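Local atomic coordinates of integron cassette protein VCH_CASS2 (Vibrio cholerae, PDB entry 3GK6), a protein that probably binds cationic, drug-like compounds as an effector-binding module encoded by a mobile integron gene cassette, although its cellular role is not established. Residues Gly75-Tyr80 / Asp153-Lys158; Gly34-Thr39 / Ala87-Ala92. All blocks are in the same frame, centred on the assembly; numbering follows the deposited sequence.

Contact 1: residues Gly75-Tyr80 / Asp153-Lys158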
loop_
_atom_site.group_PDB
_atom_site.type_symbol
_atom_site.label_atom_id
_atom_site.label_comp_id
_atom_site.label_asym_id
_atom_site.label_seq_id
_atom_site.Cartn_x
_atom_site.Cartn_y
_atom_site.Cartn_z
ATOM N N GLY A 75 -2.755 1.800 -0.333
ATOM C CA GLY A 75 -1.427 2.305 -0.614
ATOM C C GLY A 75 -0.757 1.344 -1.583
ATOM O O GLY A 75 -0.369 0.252 -1.198
ATOM N N LEU A 76 -0.668 1.725 -2.854
ATOM C CA LEU A 76 0.022 0.898 -3.837
ATOM C C LEU A 76 1.528 1.107 -3.860
ATOM O O LEU A 76 2.017 2.241 -3.765
ATOM C CB LEU A 76 -0.513 1.175 -5.243
ATOM C CG LEU A 76 -1.580 0.298 -5.856
ATOM C CD1 LEU A 76 -2.748 0.055 -4.903
ATOM C CD2 LEU A 76 -2.030 0.937 -7.165
ATOM N N TYR A 77 2.254 0.003 -4.011
ATOM C CA TYR A 77 3.681 0.029 -4.256
ATOM C C TYR A 77 3.935 -0.691 -5.579
ATOM O O TYR A 77 3.598 -1.866 -5.728
ATOM C CB TYR A 77 4.421 -0.637 -3.106
ATOM C CG TYR A 77 4.223 0.103 -1.794
ATOM C CD1 TYR A 77 5.197 0.979 -1.316
ATOM C CD2 TYR A 77 3.052 -0.049 -1.054
ATOM C CE1 TYR A 77 5.023 1.657 -0.126
ATOM C CE2 TYR A 77 2.861 0.627 0.147
ATOM C CZ TYR A 77 3.855 1.480 0.601
ATOM O OH TYR A 77 3.693 2.160 1.786
ATOM N N THR A 78 4.508 0.026 -6.541
ATOM C CA THR A 78 4.533 -0.467 -7.911
ATOM C C THR A 78 5.641 0.227 -8.703
ATOM O O THR A 78 6.392 1.043 -8.150
ATOM C CB THR A 78 3.148 -0.236 -8.575
ATOM O OG1 THR A 78 3.074 -0.912 -9.839
ATOM C CG2 THR A 78 2.888 1.260 -8.764
ATOM N N ASN A 79 5.742 -0.106 -9.987
ATOM C CA ASN A 79 6.804 0.422 -10.848
ATOM C C ASN A 79 8.177 0.348 -10.191
ATOM O O ASN A 79 8.900 1.339 -10.117
ATOM C CB ASN A 79 6.490 1.853 -11.277
ATOM C CG ASN A 79 5.185 1.957 -12.049
ATOM O OD1 ASN A 79 4.812 1.047 -12.797
ATOM N ND2 ASN A 79 4.481 3.071 -11.872
ATOM N N TYR A 80 8.527 -0.836 -9.703
ATOM C CA TYR A 80 9.783 -1.016 -8.991
ATOM C C TYR A 80 10.965 -0.881 -9.932
ATOM O O TYR A 80 11.047 -1.591 -10.930
ATOM C CB TYR A 80 9.829 -2.395 -8.347
ATOM C CG TYR A 80 9.004 -2.543 -7.074
ATOM C CD1 TYR A 80 9.538 -2.192 -5.842
ATOM C CD2 TYR A 80 7.726 -3.082 -7.107
ATOM C CE1 TYR A 80 8.813 -2.337 -4.668
ATOM C CE2 TYR A 80 6.974 -3.230 -5.923
ATOM C CZ TYR A 80 7.538 -2.862 -4.713
ATOM O OH TYR A 80 6.839 -3.008 -3.538
ATOM N N ASP A 153 2.383 -4.350 -5.134
ATOM C CA ASP A 153 2.021 -4.735 -3.778
ATOM C C ASP A 153 1.082 -3.664 -3.230
ATOM O O ASP A 153 1.075 -2.534 -3.723
ATOM C CB ASP A 153 3.284 -4.797 -2.901
ATOM C CG ASP A 153 4.360 -5.702 -3.487
ATOM O OD1 ASP A 153 4.023 -6.832 -3.915
ATOM O OD2 ASP A 153 5.544 -5.288 -3.508
ATOM N N PHE A 154 0.306 -3.979 -2.197
ATOM C CA PHE A 154 -0.582 -2.951 -1.669
ATOM C C PHE A 154 -0.969 -3.095 -0.212
ATOM O O PHE A 154 -1.169 -4.206 0.293
ATOM C CB PHE A 154 -1.840 -2.774 -2.541
ATOM C CG PHE A 154 -2.707 -4.017 -2.646
ATOM C CD1 PHE A 154 -3.735 -4.243 -1.746
ATOM C CD2 PHE A 154 -2.505 -4.933 -3.670
ATOM C CE1 PHE A 154 -4.552 -5.372 -1.856
ATOM C CE2 PHE A 154 -3.301 -6.060 -3.782
ATOM C CZ PHE A 154 -4.325 -6.287 -2.872
ATOM N N GLU A 155 -1.063 -1.942 0.444
ATOM C CA GLU A 155 -1.721 -1.824 1.728
ATOM C C GLU A 155 -3.198 -1.634 1.418
ATOM O O GLU A 155 -3.538 -0.872 0.524
ATOM C CB GLU A 155 -1.225 -0.564 2.456
ATOM C CG GLU A 155 0.244 -0.605 2.795
ATOM C CD GLU A 155 0.852 0.782 2.930
ATOM O OE1 GLU A 155 0.168 1.790 2.642
ATOM O OE2 GLU A 155 2.022 0.838 3.318
ATOM N N TYR A 156 -4.069 -2.319 2.146
ATOM C CA TYR A 156 -5.509 -2.099 2.020
ATOM C C TYR A 156 -6.000 -1.697 3.391
ATOM O O TYR A 156 -5.869 -2.463 4.352
ATOM C CB TYR A 156 -6.241 -3.354 1.511
ATOM C CG TYR A 156 -7.748 -3.329 1.729
ATOM C CD1 TYR A 156 -8.492 -2.184 1.472
ATOM C CD2 TYR A 156 -8.429 -4.470 2.177
ATOM C CE1 TYR A 156 -9.873 -2.154 1.670
ATOM C CE2 TYR A 156 -9.803 -4.447 2.385
ATOM C CZ TYR A 156 -10.518 -3.285 2.130
ATOM O OH TYR A 156 -11.881 -3.251 2.331
ATOM N N TYR A 157 -6.539 -0.481 3.486
ATOM C CA TYR A 157 -6.939 0.067 4.772
ATOM C C TYR A 157 -8.363 -0.374 5.054
ATOM O O TYR A 157 -9.326 0.378 4.876
ATOM C CB TYR A 157 -6.722 1.595 4.825
ATOM C CG TYR A 157 -5.242 1.913 4.783
ATOM C CD1 TYR A 157 -4.489 1.937 5.957
ATOM C CD2 TYR A 157 -4.582 2.109 3.577
ATOM C CE1 TYR A 157 -3.143 2.174 5.938
ATOM C CE2 TYR A 157 -3.205 2.355 3.547
ATOM C CZ TYR A 157 -2.497 2.388 4.741
ATOM O OH TYR A 157 -1.140 2.620 4.762
ATOM N N LYS A 158 -8.476 -1.624 5.477
ATOM C CA LYS A 158 -9.770 -2.280 5.578
ATOM C C LYS A 158 -10.716 -1.559 6.527
ATOM O O LYS A 158 -11.910 -1.439 6.249
ATOM C CB LYS A 158 -9.606 -3.732 6.018
ATOM C CG LYS A 158 -10.928 -4.485 6.132
ATOM C CD LYS A 158 -10.685 -5.962 6.376
ATOM C CE LYS A 158 -11.989 -6.758 6.277
ATOM N NZ LYS A 158 -11.724 -8.193 6.501
HETATM O O HOH W 1 1.324 4.061 1.762
#
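Y77 and E155 meet through their polar ends: Y77 OH donates to E155 OE2 over 2.6 Å. The carboxylate lies at the edge of the ring, with the two planes 73° apart, and the hydroxyl reaches OE2 from above the carboxylate plane. Both side chains start beside their own backbone N, anti to the carbonyl carbon (chi1 near -63° in both), and E155 then runs extended, which carries its carboxylate across G75 to the hydroxyl. Y157 OH donates to the other oxygen, E155 OE1, at 2.6 Å from the opposite side of the carboxylate plane. A water donates to E155 OE1 and to Y77 OH, and W132 NE1 bonds OE2, so tyrosines, tryptophan and water together fix the rotation of this buried acid. Beneath lie neighbouring antiparallel strands of the six-stranded barrel of this effector-binding family, running at 172°; G75 pairs with E155 and Y77 with D153 as hydrogen-bonded pairs, the straightest bond being Y77 N to D153 O at 2.8 Å. G75 brings no side chain to the face along which the glutamate extends. On the opposite face, L76 CD1 touches F154 CB at 3.8 Å, whereas the F154 ring leads away to meet F30 edge-to-face. Past the strand end, Y80 OH makes a weak bond of 2.6 Å to D153 OD2, an oxygen also held by R148 in a salt bridge.

Contact 2: residues Gly34-Thr39 / Ala87-Ala92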
loop_
_atom_site.group_PDB
_atom_site.type_symbol
_atom_site.label_atom_id
_atom_site.label_comp_id
_atom_site.label_asym_id
_atom_site.label_seq_id
_atom_site.Cartn_x
_atom_site.Cartn_y
_atom_site.Cartn_z
ATOM N N GLY A 34 -5.411 7.854 -7.530
ATOM C CA GLY A 34 -4.927 8.692 -6.452
ATOM C C GLY A 34 -3.627 9.384 -6.766
ATOM O O GLY A 34 -3.280 9.608 -7.936
ATOM N N PHE A 35 -2.903 9.749 -5.716
ATOM C CA PHE A 35 -1.689 10.528 -5.884
ATOM C C PHE A 35 -0.452 9.642 -5.822
ATOM O O PHE A 35 -0.368 8.727 -5.004
ATOM C CB PHE A 35 -1.628 11.639 -4.827
ATOM C CG PHE A 35 -2.786 12.597 -4.891
ATOM C CD1 PHE A 35 -3.012 13.361 -6.033
ATOM C CD2 PHE A 35 -3.645 12.743 -3.817
ATOM C CE1 PHE A 35 -4.071 14.246 -6.100
ATOM C CE2 PHE A 35 -4.707 13.633 -3.874
ATOM C CZ PHE A 35 -4.921 14.387 -5.021
ATOM N N VAL A 36 0.511 9.919 -6.689
ATOM C CA VAL A 36 1.718 9.113 -6.734
ATOM C C VAL A 36 2.932 9.944 -6.372
ATOM O O VAL A 36 3.020 11.125 -6.711
ATOM C CB VAL A 36 1.956 8.504 -8.133
ATOM C CG1 VAL A 36 2.068 9.594 -9.177
ATOM C CG2 VAL A 36 3.213 7.649 -8.128
ATOM N N VAL A 37 3.865 9.325 -5.665
ATOM C CA VAL A 37 5.192 9.894 -5.542
ATOM C C VAL A 37 6.193 8.765 -5.727
ATOM O O VAL A 37 5.895 7.606 -5.452
ATOM C CB VAL A 37 5.402 10.614 -4.194
ATOM C CG1 VAL A 37 5.494 9.617 -3.055
ATOM C CG2 VAL A 37 6.653 11.473 -4.256
ATOM N N ARG A 38 7.378 9.099 -6.210
ATOM C CA ARG A 38 8.418 8.097 -6.344
ATOM C C ARG A 38 9.428 8.249 -5.228
ATOM O O ARG A 38 9.868 9.362 -4.904
ATOM C CB ARG A 38 9.100 8.199 -7.711
ATOM C CG ARG A 38 10.016 7.035 -8.021
ATOM C CD ARG A 38 10.175 6.852 -9.526
ATOM N NE ARG A 38 10.960 5.664 -9.841
ATOM C CZ ARG A 38 10.456 4.437 -9.929
ATOM N NH1 ARG A 38 9.160 4.228 -9.719
ATOM N NH2 ARG A 38 11.253 3.419 -10.215
ATOM N N THR A 39 9.801 7.136 -4.617
ATOM C CA THR A 39 10.717 7.223 -3.490
ATOM C C THR A 39 11.560 5.961 -3.378
ATOM O O THR A 39 11.517 5.088 -4.245
ATOM C CB THR A 39 9.944 7.483 -2.175
ATOM O OG1 THR A 39 10.857 7.887 -1.139
ATOM C CG2 THR A 39 9.176 6.228 -1.755
ATOM N N ALA A 87 14.183 2.229 -6.351
ATOM C CA ALA A 87 13.039 3.124 -6.285
ATOM C C ALA A 87 11.738 2.380 -6.583
ATOM O O ALA A 87 11.746 1.287 -7.152
ATOM C CB ALA A 87 13.223 4.290 -7.243
ATOM N N PHE A 88 10.626 2.985 -6.186
ATOM C CA PHE A 88 9.303 2.467 -6.497
ATOM C C PHE A 88 8.318 3.614 -6.375
ATOM O O PHE A 88 8.601 4.619 -5.704
ATOM C CB PHE A 88 8.925 1.327 -5.545
ATOM C CG PHE A 88 9.177 1.643 -4.092
ATOM C CD1 PHE A 88 8.238 2.337 -3.343
ATOM C CD2 PHE A 88 10.369 1.263 -3.481
ATOM C CE1 PHE A 88 8.485 2.637 -2.000
ATOM C CE2 PHE A 88 10.621 1.567 -2.144
ATOM C CZ PHE A 88 9.678 2.251 -1.404
ATOM N N ASP A 89 7.174 3.478 -7.031
ATOM C CA ASP A 89 6.103 4.447 -6.887
ATOM C C ASP A 89 5.236 4.032 -5.717
ATOM O O ASP A 89 4.943 2.851 -5.553
ATOM C CB ASP A 89 5.225 4.485 -8.132
ATOM C CG ASP A 89 5.891 5.178 -9.294
ATOM O OD1 ASP A 89 6.841 5.940 -9.058
ATOM O OD2 ASP A 89 5.455 4.954 -10.439
ATOM N N VAL A 90 4.822 5.014 -4.925
ATOM C CA VAL A 90 3.814 4.803 -3.893
ATOM C C VAL A 90 2.580 5.593 -4.303
ATOM O O VAL A 90 2.682 6.752 -4.706
ATOM C CB VAL A 90 4.311 5.277 -2.519
ATOM C CG1 VAL A 90 3.279 4.947 -1.427
ATOM C CG2 VAL A 90 5.663 4.644 -2.203
ATOM N N ILE A 91 1.417 4.963 -4.230
ATOM C CA ILE A 91 0.184 5.611 -4.648
ATOM C C ILE A 91 -0.882 5.530 -3.565
ATOM O O ILE A 91 -1.325 4.439 -3.194
ATOM C CB ILE A 91 -0.380 5.007 -5.964
ATOM C CG1 ILE A 91 0.745 4.793 -6.983
ATOM C CG2 ILE A 91 -1.484 5.891 -6.509
ATOM C CD1 ILE A 91 0.282 4.292 -8.356
ATOM N N ALA A 92 -1.278 6.694 -3.058
ATOM C CA ALA A 92 -2.372 6.808 -2.102
ATOM C C ALA A 92 -3.641 6.967 -2.926
ATOM O O ALA A 92 -3.809 7.951 -3.658
ATOM C CB ALA A 92 -2.160 8.007 -1.179
#
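R38 and D89 form a salt bridge, NH1 to OD1 at 3.0 Å, on the V36/I91 face of two antiparallel barrel strands whose short axes run at 158°. OD1 lies in the guanidinium plane, yet NH1 reaches it from well above the carboxylate plane, the two flat groups standing 83° apart. An arginine chain extended from CG to NE brings the guanidinium alongside the aspartate and lays one of its faces over A87, whose CB is 3.7 Å from NH2. Next on this face, V36 CG2 rests against D89 CB at 3.7 Å and against I91 CG1 at 3.9 Å, so the valine methyl bridges an acid and an aliphatic neighbour. The reverse face carries T39, F88 and V90: T39 CG2, set between its backbone N and carbonyl carbon (OG1 chi1 -166°), packs on F88 CE1 at 3.7 Å and also touches V90 CG2. The F88 ring, for its part, has T39 O 4.0 Å above its plane, over the ring centre. Three hydrogen-bonded pairs, F35 with A92, V37 with V90 and T39 with F88, hold this register with six backbone bonds. Further out, E44 and K51 bond T39 OG1, while N79 grips both partners of the salt bridge, its backbone O accepting from R38 NH1 and its ND2 donating to D89 OD2.

Overall arrangement
Contacts 1 and 2 lie on one antiparallel barrel sheet, their centres 9 Å apart, and join directly because strands 73-78 and 88-94 are neighbours in it. The order across the sheet is 18-39, 88-94, 73-78, 152-156, so the two contacts together span four consecutive strands. Among the links between them are a probable backbone hydrogen bond, with T78 O 2.8 Å from D89 N, the backbone bonding of L76 with I91, and the packing of Y80 CD1 on F88 CB at 3.6 Å. A bound polyether, probably from crystallisation, sits about 4 Å from the E155 side chain, which is consistent with a pocket beside contact 1.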